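Local coordinates for lectin CEL-I, N-acetyl-D-galactosamine-specific C-type (Cucumaria echinata, PDB 4WQQ), which binds mannose through a calcium ion in this engineered form of a lectin that naturally recognises galactose and N-acetylgalactosamine, at residues T96-E110 / R116-A128. The protein carries 3 engineered substitutions. Residues are numbered along the deposited sequence; the frame is centred on the assembly and turned at random.
Engineered in segment 96-110: E102 (natural residue Gln), N104 (natural residue Asp), H106 (natural residue Trp). With CA (calcium ion), chain F; CA (calcium ion), chain E; MAN (alpha-D-mannopyranose), chain H.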
ATOM      1  N   THR A  96     -23.034  -6.121  12.613  1.00 18.76           N
ATOM      2  CA  THR A  96     -22.822  -5.822  14.053  1.00 17.52           C
ATOM      3  C   THR A  96     -22.644  -7.095  14.888  1.00 19.44           C
ATOM      4  O   THR A  96     -23.160  -8.161  14.531  1.00 16.08           O
ATOM      5  CB  THR A  96     -23.919  -4.879  14.634  1.00 20.37           C
ATOM      6  OG1 THR A  96     -25.157  -5.616  14.791  1.00 18.95           O
ATOM      7  CG2 THR A  96     -24.094  -3.612  13.840  1.00 21.35           C
ATOM      8  N   LYS A  97     -21.861  -7.054  15.982  1.00 16.51           N
ATOM      9  CA  LYS A  97     -21.767  -8.159  16.877  1.00 19.11           C
ATOM     10  C   LYS A  97     -21.763  -7.670  18.311  1.00 16.90           C
ATOM     11  O   LYS A  97     -20.873  -8.032  19.078  1.00 15.92           O
ATOM     12  CB  LYS A  97     -20.498  -8.974  16.565  1.00 19.18           C
ATOM     13  CG  LYS A  97     -20.478 -10.412  17.076  1.00 21.76           C
ATOM     14  CD  LYS A  97     -19.095 -11.076  17.088  1.00 23.75           C
ATOM     15  CE  LYS A  97     -19.054 -12.235  18.052  1.00 26.09           C
ATOM     16  NZ  LYS A  97     -20.029 -13.280  17.675  1.00 26.67           N
ATOM     17  N   TRP A  98     -22.802  -6.946  18.703  1.00 16.52           N
ATOM     18  CA  TRP A  98     -22.936  -6.464  20.110  1.00 15.10           C
ATOM     19  C   TRP A  98     -23.039  -7.567  21.099  1.00 17.84           C
ATOM     20  O   TRP A  98     -23.783  -8.526  20.884  1.00 16.71           O
ATOM     21  CB  TRP A  98     -24.151  -5.563  20.189  1.00 16.86           C
ATOM     22  CG  TRP A  98     -23.991  -4.285  19.445  1.00 15.12           C
ATOM     23  CD1 TRP A  98     -24.667  -3.888  18.342  1.00 16.49           C
ATOM     24  CD2 TRP A  98     -23.113  -3.199  19.794  1.00 15.56           C
ATOM     25  NE1 TRP A  98     -24.248  -2.642  17.954  1.00 16.44           N
ATOM     26  CE2 TRP A  98     -23.280  -2.213  18.822  1.00 15.87           C
ATOM     27  CE3 TRP A  98     -22.157  -3.008  20.824  1.00 16.13           C
ATOM     28  CZ2 TRP A  98     -22.594  -1.000  18.872  1.00 17.13           C
ATOM     29  CZ3 TRP A  98     -21.486  -1.862  20.875  1.00 16.30           C
ATOM     30  CH2 TRP A  98     -21.695  -0.844  19.893  1.00 16.59           C
ATOM     31  N   ALA A  99     -22.251  -7.510  22.162  1.00 15.83           N
ATOM     32  CA  ALA A  99     -22.444  -8.427  23.265  1.00 16.50           C
ATOM     33  C   ALA A  99     -23.835  -8.231  23.876  1.00 16.30           C
ATOM     34  O   ALA A  99     -24.495  -7.175  23.709  1.00 15.17           O
ATOM     35  CB  ALA A  99     -21.375  -8.238  24.309  1.00 18.08           C
ATOM     36  N   GLY A 100     -24.241  -9.216  24.660  1.00 16.96           N
ATOM     37  CA  GLY A 100     -25.518  -9.175  25.357  1.00 18.04           C
ATOM     38  C   GLY A 100     -25.661  -7.924  26.155  1.00 18.32           C
ATOM     39  O   GLY A 100     -24.765  -7.575  26.904  1.00 20.38           O
ATOM     40  N   GLY A 101     -26.772  -7.234  25.959  1.00 17.32           N
ATOM     41  CA  GLY A 101     -27.069  -5.942  26.604  1.00 17.31           C
ATOM     42  C   GLY A 101     -26.323  -4.698  26.166  1.00 16.83           C
ATOM     43  O   GLY A 101     -26.577  -3.599  26.702  1.00 15.07           O
ATOM     44  N   GLU A 102     -25.455  -4.847  25.147  1.00 14.95           N
ATOM     45  CA  GLU A 102     -24.769  -3.686  24.582  1.00 14.27           C
ATOM     46  C   GLU A 102     -25.450  -3.296  23.248  1.00 15.85           C
ATOM     47  O   GLU A 102     -26.043  -4.191  22.586  1.00 15.62           O
ATOM     48  CB  GLU A 102     -23.319  -4.079  24.353  1.00 14.66           C
ATOM     49  CG  GLU A 102     -22.667  -4.642  25.603  1.00 13.58           C
ATOM     50  CD  GLU A 102     -22.537  -3.673  26.792  1.00 13.75           C
ATOM     51  OE1 GLU A 102     -22.692  -2.462  26.602  1.00 12.67           O
ATOM     52  OE2 GLU A 102     -22.239  -4.129  27.959  1.00 14.12           O
ATOM     53  N   PRO A 103     -25.310  -2.036  22.813  1.00 15.22           N
ATOM     54  CA  PRO A 103     -24.585  -0.942  23.554  1.00 14.77           C
ATOM     55  C   PRO A 103     -25.496  -0.408  24.647  1.00 17.57           C
ATOM     56  O   PRO A 103     -26.683  -0.318  24.447  1.00 20.86           O
ATOM     57  CB  PRO A 103     -24.391   0.140  22.484  1.00 16.02           C
ATOM     58  CG  PRO A 103     -25.467  -0.085  21.507  1.00 15.79           C
ATOM     59  CD  PRO A 103     -25.770  -1.567  21.510  1.00 15.57           C
ATOM     60  N   ASN A 104     -24.994  -0.176  25.830  1.00 17.44           N
ATOM     61  CA  ASN A 104     -25.855   0.284  26.889  1.00 17.12           C
ATOM     62  C   ASN A 104     -25.621   1.710  27.327  1.00 18.46           C
ATOM     63  O   ASN A 104     -26.259   2.146  28.258  1.00 19.29           O
ATOM     64  CB  ASN A 104     -25.739  -0.659  28.076  1.00 17.92           C
ATOM     65  CG  ASN A 104     -24.375  -0.657  28.742  1.00 17.63           C
ATOM     66  OD1 ASN A 104     -23.423  -0.093  28.254  1.00 15.38           O
ATOM     67  ND2 ASN A 104     -24.285  -1.332  29.847  1.00 17.28           N
ATOM     68  N   ASN A 105     -24.689   2.436  26.696  1.00 17.04           N
ATOM     69  CA  ASN A 105     -24.440   3.846  27.028  1.00 17.78           C
ATOM     70  C   ASN A 105     -24.329   4.042  28.537  1.00 17.19           C
ATOM     71  O   ASN A 105     -24.921   4.955  29.118  1.00 19.12           O
ATOM     72  CB  ASN A 105     -25.522   4.751  26.394  1.00 17.37           C
ATOM     73  CG  ASN A 105     -25.080   6.173  26.289  1.00 17.99           C
ATOM     74  OD1 ASN A 105     -23.924   6.522  25.894  1.00 16.49           O
ATOM     75  ND2 ASN A 105     -25.991   7.060  26.648  1.00 19.77           N
ATOM     76  N   HIS A 106     -23.545   3.173  29.178  1.00 15.07           N
ATOM     77  CA  HIS A 106     -23.601   3.069  30.631  1.00 17.51           C
ATOM     78  C   HIS A 106     -23.295   4.423  31.264  1.00 17.28           C
ATOM     79  O   HIS A 106     -22.464   5.211  30.791  1.00 15.71           O
ATOM     80  CB  HIS A 106     -22.597   2.041  31.128  1.00 19.56           C
ATOM     81  CG  HIS A 106     -22.631   1.845  32.601  1.00 24.22           C
ATOM     82  ND1 HIS A 106     -23.597   1.088  33.205  1.00 29.36           N
ATOM     83  CD2 HIS A 106     -21.800   2.268  33.581  1.00 26.30           C
ATOM     84  CE1 HIS A 106     -23.367   1.037  34.501  1.00 27.17           C
ATOM     85  NE2 HIS A 106     -22.300   1.770  34.760  1.00 29.62           N
ATOM     86  N   ASN A 107     -24.035   4.726  32.335  1.00 19.75           N
ATOM     87  CA  ASN A 107     -23.906   6.049  32.950  1.00 22.17           C
ATOM     88  C   ASN A 107     -24.043   7.213  32.004  1.00 22.28           C
ATOM     89  O   ASN A 107     -23.468   8.267  32.258  1.00 22.38           O
ATOM     90  CB  ASN A 107     -22.590   6.151  33.670  1.00 25.20           C
ATOM     91  CG  ASN A 107     -22.620   5.377  34.961  1.00 33.92           C
ATOM     92  OD1 ASN A 107     -23.702   4.963  35.405  1.00 41.36           O
ATOM     93  ND2 ASN A 107     -21.461   5.145  35.551  1.00 36.62           N
ATOM     94  N   ASN A 108     -24.820   7.032  30.926  1.00 22.64           N
ATOM     95  CA  ASN A 108     -25.011   8.028  29.919  1.00 23.06           C
ATOM     96  C   ASN A 108     -23.766   8.572  29.267  1.00 20.34           C
ATOM     97  O   ASN A 108     -23.794   9.691  28.806  1.00 18.76           O
ATOM     98  CB  ASN A 108     -25.790   9.251  30.450  1.00 28.03           C
ATOM     99  CG  ASN A 108     -27.196   8.923  30.796  1.00 33.59           C
ATOM    100  OD1 ASN A 108     -28.109   9.174  30.025  1.00 45.89           O
ATOM    101  ND2 ASN A 108     -27.389   8.348  31.950  1.00 35.60           N
ATOM    102  N   ALA A 109     -22.691   7.780  29.189  1.00 19.05           N
ATOM    103  CA  ALA A 109     -21.376   8.257  28.822  1.00 19.91           C
ATOM    104  C   ALA A 109     -20.506   7.201  28.188  1.00 19.24           C
ATOM    105  O   ALA A 109     -19.402   6.977  28.634  1.00 21.13           O
ATOM    106  CB  ALA A 109     -20.660   8.781  30.062  1.00 21.53           C
ATOM    107  N   GLU A 110     -21.040   6.484  27.219  1.00 15.51           N
ATOM    108  CA  GLU A 110     -20.254   5.506  26.508  1.00 14.30           C
ATOM    109  C   GLU A 110     -20.528   5.663  25.042  1.00 13.07           C
ATOM    110  O   GLU A 110     -21.589   5.229  24.517  1.00 12.96           O
ATOM    111  CB  GLU A 110     -20.523   4.076  27.002  1.00 14.45           C
ATOM    112  CG  GLU A 110     -20.104   3.805  28.439  1.00 14.42           C
ATOM    113  CD  GLU A 110     -20.123   2.322  28.772  1.00 15.16           C
ATOM    114  OE1 GLU A 110     -21.099   1.635  28.332  1.00 13.19           O
ATOM    115  OE2 GLU A 110     -19.208   1.827  29.498  1.00 14.09           O
ATOM    116  N   ARG A 116     -14.683  -7.111  23.265  1.00 12.98           N
ATOM    117  CA  ARG A 116     -14.299  -7.922  24.421  1.00 14.47           C
ATOM    118  C   ARG A 116     -13.328  -9.044  24.025  1.00 12.96           C
ATOM    119  O   ARG A 116     -13.263  -9.423  22.869  1.00 13.38           O
ATOM    120  CB  ARG A 116     -15.583  -8.573  25.023  1.00 18.23           C
ATOM    121  CG  ARG A 116     -16.556  -7.497  25.352  1.00 21.70           C
ATOM    122  CD  ARG A 116     -17.494  -7.809  26.455  1.00 32.50           C
ATOM    123  NE  ARG A 116     -17.218  -6.847  27.515  1.00 37.24           N
ATOM    124  CZ  ARG A 116     -18.131  -6.074  28.131  1.00 41.18           C
ATOM    125  NH1 ARG A 116     -19.479  -6.113  27.837  1.00 41.29           N
ATOM    126  NH2 ARG A 116     -17.682  -5.251  29.060  1.00 31.09           N
ATOM    127  N   HIS A 117     -12.583  -9.544  24.999  1.00 12.66           N
ATOM    128  CA  HIS A 117     -11.645 -10.626  24.729  1.00 14.70           C
ATOM    129  C   HIS A 117     -12.377 -11.983  24.737  1.00 16.09           C
ATOM    130  O   HIS A 117     -11.753 -12.998  24.419  1.00 16.13           O
ATOM    131  CB  HIS A 117     -10.455 -10.683  25.701  1.00 14.96           C
ATOM    132  CG  HIS A 117     -10.770 -11.106  27.101  1.00 16.27           C
ATOM    133  ND1 HIS A 117     -11.349 -10.267  28.039  1.00 17.63           N
ATOM    134  CD2 HIS A 117     -10.568 -12.298  27.743  1.00 16.50           C
ATOM    135  CE1 HIS A 117     -11.422 -10.907  29.201  1.00 19.17           C
ATOM    136  NE2 HIS A 117     -10.969 -12.136  29.037  1.00 17.89           N
ATOM    137  N   THR A 118     -13.659 -11.954  25.039  1.00 17.56           N
ATOM    138  CA  THR A 118     -14.476 -13.200  25.154  1.00 16.48           C
ATOM    139  C   THR A 118     -15.492 -13.264  24.022  1.00 18.25           C
ATOM    140  O   THR A 118     -15.718 -12.275  23.279  1.00 15.05           O
ATOM    141  CB  THR A 118     -15.186 -13.208  26.488  1.00 16.59           C
ATOM    142  OG1 THR A 118     -15.945 -12.006  26.632  1.00 18.43           O
ATOM    143  CG2 THR A 118     -14.248 -13.358  27.565  1.00 16.21           C
ATOM    144  N   GLU A 119     -16.074 -14.450  23.834  1.00 17.87           N
ATOM    145  CA  GLU A 119     -17.191 -14.632  22.913  1.00 20.46           C
ATOM    146  C   GLU A 119     -16.886 -14.158  21.476  1.00 17.50           C
ATOM    147  O   GLU A 119     -17.671 -13.466  20.852  1.00 16.37           O
ATOM    148  CB  GLU A 119     -18.462 -13.937  23.440  1.00 24.52           C
ATOM    149  CG  GLU A 119     -18.963 -14.476  24.776  1.00 30.86           C
ATOM    150  CD  GLU A 119     -20.281 -13.856  25.233  1.00 39.45           C
ATOM    151  OE1 GLU A 119     -20.928 -14.485  26.104  1.00 53.34           O
ATOM    152  OE2 GLU A 119     -20.697 -12.761  24.718  1.00 50.15           O
ATOM    153  N   GLY A 120     -15.713 -14.511  20.970  1.00 17.27           N
ATOM    154  CA  GLY A 120     -15.348 -14.169  19.607  1.00 16.29           C
ATOM    155  C   GLY A 120     -15.158 -12.670  19.326  1.00 16.37           C
ATOM    156  O   GLY A 120     -15.220 -12.247  18.174  1.00 16.04           O
ATOM    157  N   GLY A 121     -15.057 -11.897  20.391  1.00 16.23           N
ATOM    158  CA  GLY A 121     -14.871 -10.426  20.243  1.00 16.20           C
ATOM    159  C   GLY A 121     -16.127  -9.624  20.230  1.00 15.51           C
ATOM    160  O   GLY A 121     -16.167  -8.497  19.686  1.00 14.61           O
ATOM    161  N   ALA A 122     -17.190 -10.143  20.829  1.00 16.13           N
ATOM    162  CA  ALA A 122     -18.440  -9.387  20.827  1.00 14.89           C
ATOM    163  C   ALA A 122     -18.193  -7.964  21.433  1.00 14.35           C
ATOM    164  O   ALA A 122     -17.407  -7.776  22.346  1.00 14.00           O
ATOM    165  CB  ALA A 122     -19.518 -10.101  21.641  1.00 18.18           C
ATOM    166  N   TRP A 123     -18.898  -6.998  20.843  1.00 13.37           N
ATOM    167  CA  TRP A 123     -18.657  -5.595  21.015  1.00 12.55           C
ATOM    168  C   TRP A 123     -19.324  -5.027  22.273  1.00 12.66           C
ATOM    169  O   TRP A 123     -20.413  -5.439  22.679  1.00 12.15           O
ATOM    170  CB  TRP A 123     -19.182  -4.820  19.823  1.00 12.23           C
ATOM    171  CG  TRP A 123     -18.734  -5.267  18.459  1.00 12.58           C
ATOM    172  CD1 TRP A 123     -17.829  -6.224  18.163  1.00 13.23           C
ATOM    173  CD2 TRP A 123     -19.219  -4.775  17.232  1.00 12.77           C
ATOM    174  NE1 TRP A 123     -17.669  -6.316  16.817  1.00 13.14           N
ATOM    175  CE2 TRP A 123     -18.524  -5.440  16.217  1.00 12.44           C
ATOM    176  CE3 TRP A 123     -20.147  -3.816  16.892  1.00 12.80           C
ATOM    177  CZ2 TRP A 123     -18.741  -5.165  14.897  1.00 12.89           C
ATOM    178  CZ3 TRP A 123     -20.373  -3.531  15.578  1.00 13.41           C
ATOM    179  CH2 TRP A 123     -19.656  -4.192  14.592  1.00 12.76           C
ATOM    180  N   ASN A 124     -18.618  -4.049  22.880  1.00 11.71           N
ATOM    181  CA  ASN A 124     -19.108  -3.222  23.944  1.00 11.32           C
ATOM    182  C   ASN A 124     -18.845  -1.738  23.583  1.00 11.92           C
ATOM    183  O   ASN A 124     -17.870  -1.424  22.881  1.00 11.78           O
ATOM    184  CB  ASN A 124     -18.346  -3.554  25.187  1.00 11.25           C
ATOM    185  CG  ASN A 124     -18.741  -2.697  26.348  1.00 10.69           C
ATOM    186  OD1 ASN A 124     -19.912  -2.449  26.611  1.00 10.94           O
ATOM    187  ND2 ASN A 124     -17.729  -2.188  27.043  1.00 11.14           N
ATOM    188  N   ASP A 125     -19.726  -0.856  24.043  1.00 11.48           N
ATOM    189  CA  ASP A 125     -19.470   0.561  24.091  1.00 12.41           C
ATOM    190  C   ASP A 125     -18.823   0.937  25.425  1.00 12.23           C
ATOM    191  O   ASP A 125     -19.210   0.442  26.509  1.00 10.79           O
ATOM    192  CB  ASP A 125     -20.717   1.398  23.770  1.00 11.66           C
ATOM    193  CG  ASP A 125     -21.882   1.164  24.767  1.00 12.90           C
ATOM    194  OD1 ASP A 125     -21.943   0.133  25.493  1.00 12.36           O
ATOM    195  OD2 ASP A 125     -22.773   2.000  24.760  1.00 14.21           O
ATOM    196  N   ASN A 126     -17.866   1.856  25.344  1.00 11.88           N
ATOM    197  CA  ASN A 126     -17.189   2.274  26.546  1.00 11.32           C
ATOM    198  C   ASN A 126     -16.932   3.800  26.472  1.00 12.04           C
ATOM    199  O   ASN A 126     -17.252   4.474  25.474  1.00 11.72           O
ATOM    200  CB  ASN A 126     -15.924   1.423  26.752  1.00 11.59           C
ATOM    201  CG  ASN A 126     -15.607   1.155  28.237  1.00 11.49           C
ATOM    202  OD1 ASN A 126     -15.810   2.021  29.106  1.00 12.13           O
ATOM    203  ND2 ASN A 126     -15.071  -0.043  28.545  1.00 12.27           N
ATOM    204  N   SER A 127     -16.346   4.323  27.523  1.00 13.61           N
ATOM    205  CA  SER A 127     -16.262   5.756  27.677  1.00 12.97           C
ATOM    206  C   SER A 127     -14.995   6.374  27.100  1.00 14.40           C
ATOM    207  O   SER A 127     -14.070   5.695  26.752  1.00 12.43           O
ATOM    208  CB  SER A 127     -16.308   6.068  29.160  1.00 13.93           C
ATOM    209  OG  SER A 127     -15.031   5.747  29.714  1.00 15.26           O
ATOM    210  N   ALA A 128     -14.928   7.695  27.145  1.00 14.20           N
ATOM    211  CA  ALA A 128     -13.730   8.385  26.655  1.00 16.22           C
ATOM    212  C   ALA A 128     -12.556   8.317  27.552  1.00 16.64           C
ATOM    213  O   ALA A 128     -11.427   8.682  27.155  1.00 18.20           O
ATOM    214  CB  ALA A 128     -14.134   9.858  26.377  1.00 19.06           C
TER
HETATM  215 CA    CA F 202     -21.185  -0.645  27.514  1.00 13.06          CA
HETATM  216 CA    CA E 201     -23.340   6.325  23.395  1.00 12.84          CA
HETATM  217  C1  MAN H 204     -19.568  -3.343  32.404  1.00 21.02           C
HETATM  218  C2  MAN H 204     -20.704  -3.260  31.428  1.00 19.64           C
HETATM  219  C3  MAN H 204     -20.311  -2.591  30.119  1.00 15.26           C
HETATM  220  C4  MAN H 204     -19.532  -1.323  30.432  1.00 16.26           C
HETATM  221  C5  MAN H 204     -18.259  -1.745  31.201  1.00 19.08           C
HETATM  222  C6  MAN H 204     -17.273  -0.653  31.539  1.00 27.25           C
HETATM  223  O1  MAN H 204     -18.778  -4.377  31.883  1.00 28.28           O
HETATM  224  O2  MAN H 204     -21.633  -2.437  32.083  1.00 21.75           O
HETATM  225  O3  MAN H 204     -21.518  -2.262  29.440  1.00 15.44           O
HETATM  226  O4  MAN H 204     -19.250  -0.713  29.187  1.00 13.34           O
HETATM  227  O5  MAN H 204     -18.766  -2.159  32.526  1.00 23.40           O
HETATM  228  O6  MAN H 204     -18.160   0.271  32.137  1.00 36.53           O
HETATM  229  O   HOH W   1     -17.176   9.499  28.617  1.00 27.47           O
HETATM  230  O   HOH W   2     -23.938   4.053  23.455  1.00 11.96           O
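K97 and W123 meet face-on: the backbone N of K97 lies over the centre of the W123 indole, while K97 CB makes a CH-pi contact with its five-membered ring. W123 N donates a nearly straight bond to K97 O (2.8 Å, 171°), and A99 N returns one to W123 O. W98 takes the edge of W123 against one indole face in a T-shaped pair, planes at 79°, and P103 CD covers the opposite face. The type II turn from A99 ends at the engineered E102, whose OE1 binds the sugar-binding calcium; its OE2 pairs with R116 NH1 in a salt bridge (3.4 Å) whose hydrogen bond is weak. After the cis peptide before P103, the engineered N104 adds OD1. D125, its CG lying between backbone N and carbonyl carbon (chi1 61°), turns OD1 to the metal. Its carboxylate also accepts N104 N on OD1 and N105 N on OD2 (2.8 Å), both on the syn side. N105 OD1 and E110 O bind a second calcium, completed by D78, E82, D111 and water. E110 OE1, N124 OD1 and D125 O fill the first calcium's protein shell, leaving mannose O3 and O4 as its remaining ligands. N124 ND2 donates to O4 (3.0 Å), and O6 donates to E110 OE2. This is the C-type lectin sugar site, its natural QPD loop here engineered to EPN with the cis-proline retained, facing the WND strand.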